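Local coordinates for protein cypemycin cysteine dehydrogenase (decarboxylating) (PDB 6JDD) that catalyses the oxidative decarboxylation of the C-terminal cysteine of the peptide precursor of cypemycin, using bound FAD, at residues E10-V15 / K64-S69; V39-V44 / G85-F90; V100-L103 / D109-A112; G106-D109 / L113-L116. All blocks are in the same frame, centred on the assembly; numbering follows the deposited sequence.

Interaction 1: E10-V15 / K64-S69; sequences ELHVHV and KVWVDS
His12 meets Trp66 and His14 meets Asp68 on one face of the parallel sheet of a Rossmann-like flavoprotein fold. Strands 10-15 and 65-67 are not neighbours in this sheet. Strand 39-44 runs between them, and the side chains reach across it. The backbones stay well apart: even the nearest CA atoms, those of His14 and Asp68, are 8.6 Å apart.

The tight part is buried. Trp66 has its CG between the backbone N and the carbonyl carbon (chi1 41°), and this brings the six-membered ring back over the sheet. His12 CE1 comes to 3.6 Å from Trp66 CZ2. The ring planes are inclined at 50°, with the His12 ring and the Trp66 six-membered ring 5.5 Å apart between centroids. Both imidazole nitrogens of His12 have partners elsewhere: ND1 binds Ser84 OG and NE2 binds Ser43 OG. These two bonds probably fix the rotation of the ring and leave its CE1 corner for the tryptophan. Met115 of helix 111-118 packs on His12 as well.

The looser side lies at the start of segment 64-69. The exposed Lys64 sends the end of its side chain away from strand 10-15.

At the other end, His14 and Asp68 meet deep in the chain. The His14 ring and the carboxylate are nearly perpendicular, at 84°. Asp68 is otherwise held by helix 111-118 and its cap, through Ser110 OG and Ala112 N, and His14 ND1 bonds to Ser43 OG. Asp68 OD2 lies at the edge of the His14 ring, 3.5 Å from His14 CE1.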
loop_
_atom_site.group_PDB
_atom_site.type_symbol
_atom_site.label_atom_id
_atom_site.label_comp_id
_atom_site.label_asym_id
_atom_site.label_seq_id
_atom_site.Cartn_x
_atom_site.Cartn_y
_atom_site.Cartn_z
ATOM N N GLU A 10 -3.465 37.598 21.872
ATOM C CA GLU A 10 -3.237 36.414 21.022
ATOM C C GLU A 10 -2.862 36.846 19.608
ATOM O O GLU A 10 -3.400 37.837 19.162
ATOM C CB GLU A 10 -4.576 35.681 20.975
ATOM C CG GLU A 10 -4.549 34.305 20.364
ATOM C CD GLU A 10 -5.762 33.504 20.776
ATOM O OE1 GLU A 10 -6.246 33.739 21.862
ATOM O OE2 GLU A 10 -6.204 32.661 20.022
ATOM N N LEU A 11 -1.876 36.192 18.996
ATOM C CA LEU A 11 -1.632 36.399 17.553
ATOM C C LEU A 11 -1.541 35.052 16.834
ATOM O O LEU A 11 -1.640 34.051 17.456
ATOM C CB LEU A 11 -0.387 37.264 17.369
ATOM C CG LEU A 11 0.889 36.772 18.019
ATOM C CD1 LEU A 11 1.503 35.641 17.217
ATOM C CD2 LEU A 11 1.849 37.936 18.124
ATOM N N HIS A 12 -1.446 35.093 15.521
ATOM C CA HIS A 12 -1.356 33.929 14.627
ATOM C C HIS A 12 -0.129 34.085 13.752
ATOM O O HIS A 12 0.076 35.187 13.222
ATOM C CB HIS A 12 -2.580 33.830 13.734
ATOM C CG HIS A 12 -2.526 32.612 12.888
ATOM N ND1 HIS A 12 -3.242 31.488 13.188
ATOM C CD2 HIS A 12 -1.811 32.328 11.788
ATOM C CE1 HIS A 12 -2.982 30.570 12.287
ATOM N NE2 HIS A 12 -2.095 31.040 11.446
ATOM N N VAL A 13 0.644 33.012 13.634
ATOM C CA VAL A 13 1.848 32.958 12.776
ATOM C C VAL A 13 1.547 31.968 11.662
ATOM O O VAL A 13 1.177 30.853 11.942
ATOM C CB VAL A 13 3.130 32.608 13.547
ATOM C CG1 VAL A 13 4.284 32.503 12.594
ATOM C CG2 VAL A 13 3.458 33.630 14.624
ATOM N N HIS A 14 1.657 32.422 10.425
ATOM C CA HIS A 14 1.490 31.591 9.216
ATOM C C HIS A 14 2.862 31.377 8.596
ATOM O O HIS A 14 3.520 32.375 8.223
ATOM C CB HIS A 14 0.499 32.240 8.256
ATOM C CG HIS A 14 0.273 31.439 7.023
ATOM N ND1 HIS A 14 -0.154 30.124 7.072
ATOM C CD2 HIS A 14 0.458 31.735 5.722
ATOM C CE1 HIS A 14 -0.234 29.658 5.841
ATOM N NE2 HIS A 14 0.165 30.617 4.994
ATOM N N VAL A 15 3.295 30.123 8.583
ATOM C CA VAL A 15 4.677 29.728 8.195
ATOM C C VAL A 15 4.626 29.145 6.791
ATOM O O VAL A 15 3.834 28.209 6.576
ATOM C CB VAL A 15 5.259 28.714 9.190
ATOM C CG1 VAL A 15 6.737 28.416 8.905
ATOM C CG2 VAL A 15 5.039 29.165 10.630
ATOM N N LYS A 64 -3.509 27.062 18.994
ATOM C CA LYS A 64 -3.803 25.965 18.032
ATOM C C LYS A 64 -2.708 25.895 16.979
ATOM O O LYS A 64 -2.161 26.965 16.594
ATOM C CB LYS A 64 -5.162 26.192 17.385
ATOM C CG LYS A 64 -6.326 26.098 18.365
ATOM C CD LYS A 64 -6.149 24.992 19.436
ATOM C CE LYS A 64 -7.448 24.408 19.970
ATOM N NZ LYS A 64 -8.338 25.453 20.540
ATOM N N VAL A 65 -2.374 24.682 16.571
ATOM C CA VAL A 65 -1.363 24.486 15.506
ATOM C C VAL A 65 -2.012 23.603 14.462
ATOM O O VAL A 65 -2.643 22.637 14.830
ATOM C CB VAL A 65 -0.044 23.900 16.038
ATOM C CG1 VAL A 65 0.947 23.643 14.919
ATOM C CG2 VAL A 65 0.601 24.801 17.060
ATOM N N TRP A 66 -1.922 23.992 13.205
ATOM C CA TRP A 66 -2.545 23.221 12.107
ATOM C C TRP A 66 -1.779 23.366 10.794
ATOM O O TRP A 66 -1.093 24.381 10.560
ATOM C CB TRP A 66 -4.004 23.573 11.929
ATOM C CG TRP A 66 -4.366 25.019 12.034
ATOM C CD1 TRP A 66 -4.647 25.693 13.182
ATOM C CD2 TRP A 66 -4.590 25.949 10.962
ATOM N NE1 TRP A 66 -5.012 26.974 12.908
ATOM C CE2 TRP A 66 -4.997 27.157 11.556
ATOM C CE3 TRP A 66 -4.490 25.879 9.565
ATOM C CZ2 TRP A 66 -5.297 28.290 10.812
ATOM C CZ3 TRP A 66 -4.800 26.993 8.827
ATOM C CH2 TRP A 66 -5.187 28.181 9.447
ATOM N N VAL A 67 -1.877 22.328 9.987
ATOM C CA VAL A 67 -1.357 22.339 8.609
ATOM C C VAL A 67 -2.387 23.051 7.744
ATOM O O VAL A 67 -3.601 22.823 7.940
ATOM C CB VAL A 67 -1.039 20.927 8.125
ATOM C CG1 VAL A 67 -0.629 20.967 6.666
ATOM C CG2 VAL A 67 0.058 20.313 8.987
ATOM N N ASP A 68 -1.889 23.936 6.884
ATOM C CA ASP A 68 -2.705 24.810 6.015
ATOM C C ASP A 68 -3.258 23.987 4.817
ATOM O O ASP A 68 -2.707 24.027 3.704
ATOM C CB ASP A 68 -1.908 26.050 5.577
ATOM C CG ASP A 68 -2.737 26.942 4.652
ATOM O OD1 ASP A 68 -3.959 26.921 4.826
ATOM O OD2 ASP A 68 -2.150 27.631 3.735
ATOM N N SER A 69 -4.299 23.223 5.081
ATOM C CA SER A 69 -4.848 22.252 4.066
ATOM C C SER A 69 -6.307 22.028 4.393
ATOM O O SER A 69 -6.619 21.908 5.562
ATOM C CB SER A 69 -4.152 20.934 3.966
ATOM O OG SER A 69 -4.954 20.067 3.195
#

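Interaction 2: V39-V44 / G85-F90; sequences VVNVSV and GASECF
Asn41 and Ser87 both turn the first side-chain bond so that the outer atom sits opposite the carbonyl carbon and beside the backbone N (chi1 -51° and -53°). This brings the amide of Asn41 up to the hydroxyl of Ser87. Asn41 ND2 donates to Ser87 OG at 3.0 Å. The bond is bent, with an angle of 134° at the hydrogen, and the oxygen is slightly tilted from the amide plane.

The amide is gripped from several directions. Asn41 OD1 accepts from Lys64 N, and ND2 also bonds to Glu10 OE2. Ser87 OG in turn bonds to Ser84 O, so the hydroxyl links the strand to its own loop. These partners probably fix the rotation of the buried amide. With an alanine here in place of Asn41, Lys64 N would probably lose its acceptor and the Ser87 hydroxyl its donor, and the loop would be less firmly tied to the strand.

A single polar link thus ties the inner strand 39-44 to the loop before strand 90-95. Strand 39-44 lies between strands 10-15 and 65-67. Segment 85-90 leads from the long loop after strand 65-67 into strand 90-95, which flanks strand 10-15 on its other side.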
loop_
_atom_site.group_PDB
_atom_site.type_symbol
_atom_site.label_atom_id
_atom_site.label_comp_id
_atom_site.label_asym_id
_atom_site.label_seq_id
_atom_site.Cartn_x
_atom_site.Cartn_y
_atom_site.Cartn_z
ATOM N N VAL A 39 -0.868 34.196 23.800
ATOM C CA VAL A 39 -1.305 32.956 23.099
ATOM C C VAL A 39 -0.874 33.033 21.628
ATOM O O VAL A 39 -1.294 33.963 20.936
ATOM C CB VAL A 39 -2.820 32.729 23.244
ATOM C CG1 VAL A 39 -3.319 31.569 22.396
ATOM C CG2 VAL A 39 -3.190 32.495 24.680
ATOM N N VAL A 40 -0.083 32.066 21.171
ATOM C CA VAL A 40 0.488 32.027 19.801
ATOM C C VAL A 40 -0.151 30.850 19.070
ATOM O O VAL A 40 0.090 29.707 19.447
ATOM C CB VAL A 40 2.014 31.899 19.859
ATOM C CG1 VAL A 40 2.661 31.846 18.483
ATOM C CG2 VAL A 40 2.630 32.998 20.667
ATOM N N ASN A 41 -0.956 31.142 18.068
ATOM C CA ASN A 41 -1.486 30.146 17.107
ATOM C C ASN A 41 -0.543 30.058 15.908
ATOM O O ASN A 41 0.105 31.044 15.577
ATOM C CB ASN A 41 -2.906 30.485 16.658
ATOM C CG ASN A 41 -3.829 30.753 17.823
ATOM O OD1 ASN A 41 -4.193 29.848 18.569
ATOM N ND2 ASN A 41 -4.224 32.005 17.969
ATOM N N VAL A 42 -0.468 28.895 15.286
ATOM C CA VAL A 42 0.463 28.674 14.155
ATOM C C VAL A 42 -0.208 27.811 13.090
ATOM O O VAL A 42 -0.808 26.772 13.420
ATOM C CB VAL A 42 1.777 28.035 14.627
ATOM C CG1 VAL A 42 2.768 27.940 13.484
ATOM C CG2 VAL A 42 2.402 28.785 15.787
ATOM N N SER A 43 -0.110 28.262 11.855
ATOM C CA SER A 43 -0.497 27.493 10.646
ATOM C C SER A 43 0.774 27.233 9.834
ATOM O O SER A 43 1.678 28.053 9.842
ATOM C CB SER A 43 -1.588 28.184 9.838
ATOM O OG SER A 43 -1.188 29.463 9.362
ATOM N N VAL A 44 0.859 26.093 9.195
ATOM C CA VAL A 44 2.098 25.705 8.482
ATOM C C VAL A 44 1.688 25.132 7.128
ATOM O O VAL A 44 0.888 24.226 7.084
ATOM C CB VAL A 44 2.888 24.669 9.301
ATOM C CG1 VAL A 44 4.168 24.290 8.608
ATOM C CG2 VAL A 44 3.181 25.135 10.706
ATOM N N GLY A 85 -8.774 31.700 16.348
ATOM C CA GLY A 85 -9.105 31.853 17.780
ATOM C C GLY A 85 -9.475 33.299 18.085
ATOM O O GLY A 85 -10.396 33.817 17.447
ATOM N N ALA A 86 -8.757 33.937 19.006
ATOM C CA ALA A 86 -8.885 35.388 19.275
ATOM C C ALA A 86 -7.618 36.135 18.854
ATOM O O ALA A 86 -7.311 37.146 19.511
ATOM C CB ALA A 86 -9.169 35.622 20.725
ATOM N N SER A 87 -6.917 35.684 17.806
ATOM C CA SER A 87 -5.728 36.398 17.249
ATOM C C SER A 87 -6.105 37.842 16.882
ATOM O O SER A 87 -7.167 38.054 16.237
ATOM C CB SER A 87 -5.114 35.723 16.052
ATOM O OG SER A 87 -4.827 34.383 16.329
ATOM N N GLU A 88 -5.240 38.775 17.267
ATOM C CA GLU A 88 -5.412 40.224 17.026
ATOM C C GLU A 88 -4.450 40.703 15.938
ATOM O O GLU A 88 -4.556 41.859 15.493
ATOM C CB GLU A 88 -5.162 40.984 18.329
ATOM C CG GLU A 88 -6.252 40.718 19.357
ATOM C CD GLU A 88 -5.986 41.383 20.690
ATOM O OE1 GLU A 88 -5.775 42.598 20.644
ATOM O OE2 GLU A 88 -5.950 40.681 21.742
ATOM N N CYS A 89 -3.497 39.882 15.537
ATOM C CA CYS A 89 -2.736 40.166 14.302
ATOM C C CYS A 89 -2.312 38.849 13.652
ATOM O O CYS A 89 -2.497 37.796 14.249
ATOM C CB CYS A 89 -1.585 41.107 14.611
ATOM S SG CYS A 89 -0.193 40.279 15.411
ATOM N N PHE A 90 -1.817 38.935 12.428
ATOM C CA PHE A 90 -1.427 37.783 11.584
ATOM C C PHE A 90 -0.063 38.080 10.983
ATOM O O PHE A 90 0.085 39.096 10.334
ATOM C CB PHE A 90 -2.457 37.541 10.489
ATOM C CG PHE A 90 -3.788 37.092 11.008
ATOM C CD1 PHE A 90 -4.685 37.995 11.535
ATOM C CD2 PHE A 90 -4.117 35.752 11.010
ATOM C CE1 PHE A 90 -5.906 37.571 12.027
ATOM C CE2 PHE A 90 -5.351 35.333 11.481
ATOM C CZ PHE A 90 -6.241 36.242 11.994
#

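Interaction 3: V100-L103 / D109-A112; sequences VMRL and DSPA. With FAD (flavin-adenine dinucleotide), chain B.
Arg102 and Asp109 form a buried salt bridge. Arg102 NH1 donates to Asp109 OD1 at 2.5 Å, with an angle of 142° at the hydrogen. The oxygen lies at the edge of the guanidinium, close to its plane. The donor, by contrast, reaches OD1 from above the carboxylate plane, 46° out of it. A bend in the arginine chain (chi3 -73°) turns the guanidinium toward the aspartate.

Ser110 OG lies near the same edge, 3.7 Å from Arg102 NH1. Its closer partner is Asp68, and it sits at the N-cap of helix 111-118, where it makes a weak bond to Leu113 N.

The ribose of FAD covers one guanidinium face, with its C2B 4.1 Å above the plane. Arg102 NH2 approaches the diphosphate, 3.5 Å from O3P of the FAD. The positive charge thus lies between a carboxylate and the phosphates, which is likely to favour binding of the anionic cofactor. A leucine in place of Arg102 would probably leave the Asp109 carboxylate without its counter-charge and the diphosphate without this nearby cation.

Further out, Arg102 packs on Leu113, and on Arg107 of a second subunit. Met101 touches Gly106 of that same subunit. Arg102, from the last turn of helix 97-104, and Asp109, just before the N-cap of helix 111-118, belong to the FAD pocket and face the ribose and diphosphate.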
loop_
_atom_site.group_PDB
_atom_site.type_symbol
_atom_site.label_atom_id
_atom_site.label_comp_id
_atom_site.label_asym_id
_atom_site.label_seq_id
_atom_site.Cartn_x
_atom_site.Cartn_y
_atom_site.Cartn_z
ATOM N N VAL A 100 2.735 35.394 -1.275
ATOM C CA VAL A 100 2.401 36.829 -1.477
ATOM C C VAL A 100 1.668 37.045 -2.803
ATOM O O VAL A 100 0.715 37.778 -2.783
ATOM C CB VAL A 100 3.656 37.678 -1.340
ATOM C CG1 VAL A 100 3.371 39.122 -1.687
ATOM C CG2 VAL A 100 4.148 37.551 0.083
ATOM N N MET A 101 2.067 36.374 -3.885
ATOM C CA MET A 101 1.299 36.422 -5.144
ATOM C C MET A 101 -0.153 35.924 -4.920
ATOM O O MET A 101 -1.087 36.578 -5.359
ATOM C CB MET A 101 1.995 35.625 -6.246
ATOM C CG MET A 101 3.370 36.094 -6.611
ATOM S SD MET A 101 3.468 37.823 -7.261
ATOM C CE MET A 101 3.650 38.755 -5.732
ATOM N N ARG A 102 -0.304 34.786 -4.234
ATOM C CA ARG A 102 -1.647 34.200 -3.969
ATOM C C ARG A 102 -2.504 35.188 -3.167
ATOM O O ARG A 102 -3.714 35.286 -3.451
ATOM C CB ARG A 102 -1.510 32.867 -3.226
ATOM C CG ARG A 102 -1.114 31.697 -4.116
ATOM C CD ARG A 102 -1.587 30.366 -3.565
ATOM N NE ARG A 102 -0.813 29.937 -2.408
ATOM C CZ ARG A 102 -1.333 29.376 -1.322
ATOM N NH1 ARG A 102 -2.637 29.173 -1.241
ATOM N NH2 ARG A 102 -0.547 29.020 -0.321
ATOM N N LEU A 103 -1.890 35.887 -2.207
ATOM C CA LEU A 103 -2.596 36.860 -1.343
ATOM C C LEU A 103 -3.026 38.069 -2.186
ATOM O O LEU A 103 -4.171 38.459 -2.144
ATOM C CB LEU A 103 -1.627 37.245 -0.229
ATOM C CG LEU A 103 -2.217 38.107 0.861
ATOM C CD1 LEU A 103 -3.424 37.435 1.537
ATOM C CD2 LEU A 103 -1.108 38.419 1.841
ATOM N N ASP A 109 -7.228 29.157 -1.829
ATOM C CA ASP A 109 -7.027 27.706 -2.158
ATOM C C ASP A 109 -6.378 26.947 -0.973
ATOM O O ASP A 109 -5.895 25.788 -1.137
ATOM C CB ASP A 109 -6.218 27.543 -3.454
ATOM C CG ASP A 109 -4.901 28.311 -3.473
ATOM O OD1 ASP A 109 -4.737 29.200 -2.605
ATOM O OD2 ASP A 109 -4.097 28.055 -4.387
ATOM N N SER A 110 -6.289 27.603 0.178
ATOM C CA SER A 110 -5.862 26.988 1.450
ATOM C C SER A 110 -6.607 27.703 2.554
ATOM O O SER A 110 -7.052 28.804 2.390
ATOM C CB SER A 110 -4.376 27.019 1.613
ATOM O OG SER A 110 -3.903 28.274 2.063
ATOM N N PRO A 111 -6.914 27.044 3.663
ATOM C CA PRO A 111 -7.709 27.707 4.699
ATOM C C PRO A 111 -7.021 28.928 5.305
ATOM O O PRO A 111 -7.712 29.791 5.674
ATOM C CB PRO A 111 -7.892 26.566 5.717
ATOM C CG PRO A 111 -6.783 25.590 5.396
ATOM C CD PRO A 111 -6.637 25.630 3.908
ATOM N N ALA A 112 -5.685 28.940 5.406
ATOM C CA ALA A 112 -4.905 30.111 5.880
ATOM C C ALA A 112 -5.101 31.261 4.894
ATOM O O ALA A 112 -5.208 32.393 5.303
ATOM C CB ALA A 112 -3.438 29.816 6.073
HETATM P PA FAD B . 1.961 25.895 -0.291
HETATM O O1A FAD B . 0.651 25.725 0.406
HETATM O O2A FAD B . 3.025 24.876 -0.057
HETATM O O5B FAD B . 1.707 26.047 -1.868
HETATM C C5B FAD B . 1.723 24.854 -2.691
HETATM C C4B FAD B . 0.929 25.105 -3.949
HETATM O O4B FAD B . -0.016 24.021 -4.140
HETATM C C3B FAD B . 0.092 26.392 -3.970
HETATM O O3B FAD B . 0.067 26.970 -5.269
HETATM C C2B FAD B . -1.294 25.895 -3.549
HETATM O O2B FAD B . -2.336 26.730 -4.005
HETATM C C1B FAD B . -1.328 24.529 -4.225
HETATM N N9A FAD B . -2.226 23.578 -3.581
HETATM C C8A FAD B . -3.394 23.850 -2.912
HETATM N N7A FAD B . -3.971 22.766 -2.446
HETATM C C5A FAD B . -3.134 21.726 -2.832
HETATM C C6A FAD B . -3.194 20.332 -2.643
HETATM N N6A FAD B . -4.173 19.716 -1.987
HETATM N N1A FAD B . -2.188 19.591 -3.164
HETATM C C2A FAD B . -1.204 20.217 -3.823
HETATM N N3A FAD B . -1.043 21.516 -4.062
HETATM C C4A FAD B . -2.056 22.221 -3.533
HETATM N N1 FAD B . 10.405 30.491 -2.144
HETATM C C2 FAD B . 10.451 31.772 -1.712
HETATM O O2 FAD B . 9.592 32.588 -2.054
HETATM N N3 FAD B . 11.435 32.219 -0.888
HETATM C C4 FAD B . 12.443 31.397 -0.445
HETATM O O4 FAD B . 13.308 31.841 0.295
HETATM C C4X FAD B . 12.429 30.055 -0.873
HETATM N N5 FAD B . 13.381 29.258 -0.461
HETATM C C5X FAD B . 13.346 27.958 -0.892
HETATM C C6 FAD B . 14.360 27.086 -0.459
HETATM C C7 FAD B . 14.390 25.769 -0.851
HETATM C C7M FAD B . 15.492 24.862 -0.367
HETATM C C8 FAD B . 13.376 25.275 -1.709
HETATM C C8M FAD B . 13.385 23.835 -2.151
HETATM C C9 FAD B . 12.374 26.122 -2.140
HETATM C C9A FAD B . 12.337 27.469 -1.745
HETATM N N10 FAD B . 11.341 28.350 -2.162
HETATM C C10 FAD B . 11.351 29.668 -1.744
HETATM C "C1'" FAD B . 10.269 27.875 -3.055
HETATM C "C2'" FAD B . 8.985 27.587 -2.301
HETATM O "O2'" FAD B . 9.181 26.485 -1.420
HETATM C "C3'" FAD B . 7.842 27.266 -3.268
HETATM O "O3'" FAD B . 7.501 28.439 -4.001
HETATM C "C4'" FAD B . 6.588 26.724 -2.578
HETATM O "O4'" FAD B . 5.590 26.433 -3.558
HETATM C "C5'" FAD B . 6.024 27.689 -1.561
HETATM O "O5'" FAD B . 4.741 27.198 -1.086
HETATM P P FAD B . 4.046 27.911 0.171
HETATM O O1P FAD B . 4.030 29.384 -0.071
HETATM O O2P FAD B . 4.680 27.391 1.419
HETATM O O3P FAD B . 2.549 27.344 0.065
#

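Interaction 4: G106-D109 / L113-L116; sequences GRAD and LMML. With FAD (flavin-adenine dinucleotide), chain C.
Arg107 touches Leu113 through its backbone and turns its flat guanidinium to an FAD. The ribose oxygen O3B lies at the edge of the group, in its plane, 3.2 Å from Arg107 NH2. This bond is weak, with an angle of 121° at the hydrogen. Arg107 NE forms a salt bridge with Asp98 of a third subunit, which also supplies several hydrogen bonds to this FAD, among them from its Thr45 and Thr99.

Leu113 CD2 rests against the backbone carbonyl, 3.3 Å from Arg107 O. That carbonyl has a polar partner in Gln117 NE2. The apolar part lies beside it, where Ala108 CB meets Met114 CE at 3.8 Å. Met114 has its CG opposite the backbone N (chi1 177°) and then bends twice, so that the methyl end reaches both the alanine and the flavin. Met114 CE is 3.4 Å from N1 of the FAD. Ala108 O accepts a hydrogen bond from O3' of the same FAD, 2.8 Å away.

The turn begins with a Schellman motif that ends helix 97-104, with Gly106 as its C-prime residue. Together with the start of helix 111-118 it forms one wall of an FAD site shared between subunits.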
loop_
_atom_site.group_PDB
_atom_site.type_symbol
_atom_site.label_atom_id
_atom_site.label_comp_id
_atom_site.label_asym_id
_atom_site.label_seq_id
_atom_site.Cartn_x
_atom_site.Cartn_y
_atom_site.Cartn_z
ATOM N N GLY A 106 -6.130 37.405 -4.372
ATOM C CA GLY A 106 -7.437 37.056 -3.778
ATOM C C GLY A 106 -7.674 35.556 -3.644
ATOM O O GLY A 106 -8.785 35.169 -3.309
ATOM N N ARG A 107 -6.638 34.749 -3.766
ATOM C CA ARG A 107 -6.783 33.277 -3.737
ATOM C C ARG A 107 -7.170 32.814 -2.325
ATOM O O ARG A 107 -6.711 33.382 -1.335
ATOM C CB ARG A 107 -5.500 32.629 -4.253
ATOM C CG ARG A 107 -5.123 33.076 -5.664
ATOM C CD ARG A 107 -6.192 32.689 -6.687
ATOM N NE ARG A 107 -6.597 31.302 -6.535
ATOM C CZ ARG A 107 -6.036 30.289 -7.139
ATOM N NH1 ARG A 107 -5.081 30.509 -7.998
ATOM N NH2 ARG A 107 -6.434 29.048 -6.937
ATOM N N ALA A 108 -8.058 31.806 -2.284
ATOM C CA ALA A 108 -8.488 31.127 -1.047
ATOM C C ALA A 108 -8.321 29.615 -1.211
ATOM O O ALA A 108 -9.218 28.904 -0.769
ATOM C CB ALA A 108 -9.919 31.481 -0.772
ATOM N N ASP A 109 -7.228 29.157 -1.829
ATOM C CA ASP A 109 -7.027 27.706 -2.158
ATOM C C ASP A 109 -6.378 26.947 -0.973
ATOM O O ASP A 109 -5.895 25.788 -1.137
ATOM C CB ASP A 109 -6.218 27.543 -3.454
ATOM C CG ASP A 109 -4.901 28.311 -3.473
ATOM O OD1 ASP A 109 -4.737 29.200 -2.605
ATOM O OD2 ASP A 109 -4.097 28.055 -4.387
ATOM N N LEU A 113 -5.167 30.971 3.605
ATOM C CA LEU A 113 -5.360 32.080 2.647
ATOM C C LEU A 113 -6.797 32.588 2.697
ATOM O O LEU A 113 -6.961 33.778 2.568
ATOM C CB LEU A 113 -4.839 31.716 1.257
ATOM C CG LEU A 113 -3.558 32.474 0.929
ATOM C CD1 LEU A 113 -2.334 31.614 1.109
ATOM C CD2 LEU A 113 -3.599 33.106 -0.437
ATOM N N MET A 114 -7.783 31.712 2.877
ATOM C CA MET A 114 -9.167 32.191 3.098
ATOM C C MET A 114 -9.125 33.161 4.289
ATOM O O MET A 114 -9.612 34.264 4.178
ATOM C CB MET A 114 -10.127 31.018 3.354
ATOM C CG MET A 114 -11.566 31.419 3.669
ATOM S SD MET A 114 -12.376 32.048 2.203
ATOM C CE MET A 114 -12.903 30.506 1.444
ATOM N N MET A 115 -8.488 32.714 5.369
ATOM C CA MET A 115 -8.387 33.450 6.641
ATOM C C MET A 115 -7.751 34.814 6.385
ATOM O O MET A 115 -8.316 35.804 6.805
ATOM C CB MET A 115 -7.550 32.603 7.589
ATOM C CG MET A 115 -7.396 33.199 8.963
ATOM S SD MET A 115 -6.337 32.158 9.970
ATOM C CE MET A 115 -4.738 32.405 9.213
ATOM N N LEU A 116 -6.624 34.855 5.679
ATOM C CA LEU A 116 -5.873 36.098 5.441
ATOM C C LEU A 116 -6.681 37.008 4.489
ATOM O O LEU A 116 -6.585 38.218 4.626
ATOM C CB LEU A 116 -4.479 35.770 4.894
ATOM C CG LEU A 116 -3.535 35.099 5.886
ATOM C CD1 LEU A 116 -2.187 34.834 5.270
ATOM C CD2 LEU A 116 -3.363 35.914 7.137
HETATM P PA FAD C . -10.744 22.715 -6.563
HETATM O O1A FAD C . -10.588 22.084 -7.908
HETATM O O2A FAD C . -11.050 21.833 -5.399
HETATM O O5B FAD C . -9.444 23.596 -6.236
HETATM C C5B FAD C . -8.344 22.973 -5.526
HETATM C C4B FAD C . -7.070 23.725 -5.821
HETATM O O4B FAD C . -6.041 22.781 -6.217
HETATM C C3B FAD C . -7.145 24.757 -6.955
HETATM O O3B FAD C . -6.338 25.893 -6.673
HETATM C C2B FAD C . -6.609 23.971 -8.155
HETATM O O2B FAD C . -6.069 24.805 -9.157
HETATM C C1B FAD C . -5.534 23.121 -7.488
HETATM N N9A FAD C . -5.235 21.887 -8.203
HETATM C C8A FAD C . -5.298 21.666 -9.557
HETATM N N7A FAD C . -4.963 20.439 -9.883
HETATM C C5A FAD C . -4.664 19.821 -8.674
HETATM C C6A FAD C . -4.244 18.517 -8.347
HETATM N N6A FAD C . -4.044 17.557 -9.245
HETATM N N1A FAD C . -4.038 18.242 -7.038
HETATM C C2A FAD C . -4.241 19.213 -6.137
HETATM N N3A FAD C . -4.634 20.470 -6.327
HETATM C C4A FAD C . -4.830 20.709 -7.635
HETATM N N1 FAD C . -15.171 28.503 -0.023
HETATM C C2 FAD C . -16.028 29.401 -0.561
HETATM O O2 FAD C . -15.658 30.182 -1.440
HETATM N N3 FAD C . -17.324 29.487 -0.163
HETATM C C4 FAD C . -17.842 28.667 0.809
HETATM O O4 FAD C . -19.015 28.779 1.137
HETATM C C4X FAD C . -16.981 27.718 1.393
HETATM N N5 FAD C . -17.458 26.928 2.322
HETATM C C5X FAD C . -16.600 26.014 2.874
HETATM C C6 FAD C . -17.095 25.156 3.872
HETATM C C7 FAD C . -16.292 24.215 4.472
HETATM C C7M FAD C . -16.856 23.312 5.539
HETATM C C8 FAD C . -14.937 24.103 4.076
HETATM C C8M FAD C . -14.037 23.079 4.717
HETATM C C9 FAD C . -14.439 24.939 3.096
HETATM C C9A FAD C . -15.253 25.904 2.479
HETATM N N10 FAD C . -14.783 26.763 1.487
HETATM C C10 FAD C . -15.625 27.697 0.912
HETATM C "C1'" FAD C . -13.378 26.678 1.049
HETATM C "C2'" FAD C . -13.234 25.921 -0.257
HETATM O "O2'" FAD C . -13.593 24.556 -0.064
HETATM C "C3'" FAD C . -11.797 25.997 -0.780
HETATM O "O3'" FAD C . -11.511 27.334 -1.177
HETATM C "C4'" FAD C . -11.519 25.054 -1.953
HETATM O "O4'" FAD C . -10.153 25.179 -2.354
HETATM C "C5'" FAD C . -12.415 25.326 -3.138
HETATM O "O5'" FAD C . -11.975 24.530 -4.272
HETATM P P FAD C . -12.898 24.453 -5.581
HETATM O O1P FAD C . -13.271 25.842 -5.979
HETATM O O2P FAD C . -13.983 23.456 -5.335
HETATM O O3P FAD C . -11.869 23.854 -6.656
#

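Overall arrangement
Interactions 1 and 2 are both built on the parallel sheet, their centres 6 Å apart. Ser43 joins them: its OG is 2.6 Å from His14 ND1. Interactions 3 and 4 lie at the helix 97-104 to 111-118 connection, centres 4 Å apart, and share Asp109. That aspartate faces two FAD molecules, one in each of interactions 3 and 4. Asp68 bridges the two groups, with its OD1 2.7 Å from Ala112 N, although the centres of interactions 1 and 3 are 13 Å apart. Its side chain is about 5 Å from an FAD. Met115 of interaction 4 also packs against Trp66 and Phe90. Interaction 2 lies farther from interactions 3 and 4, about 16 Å between centres.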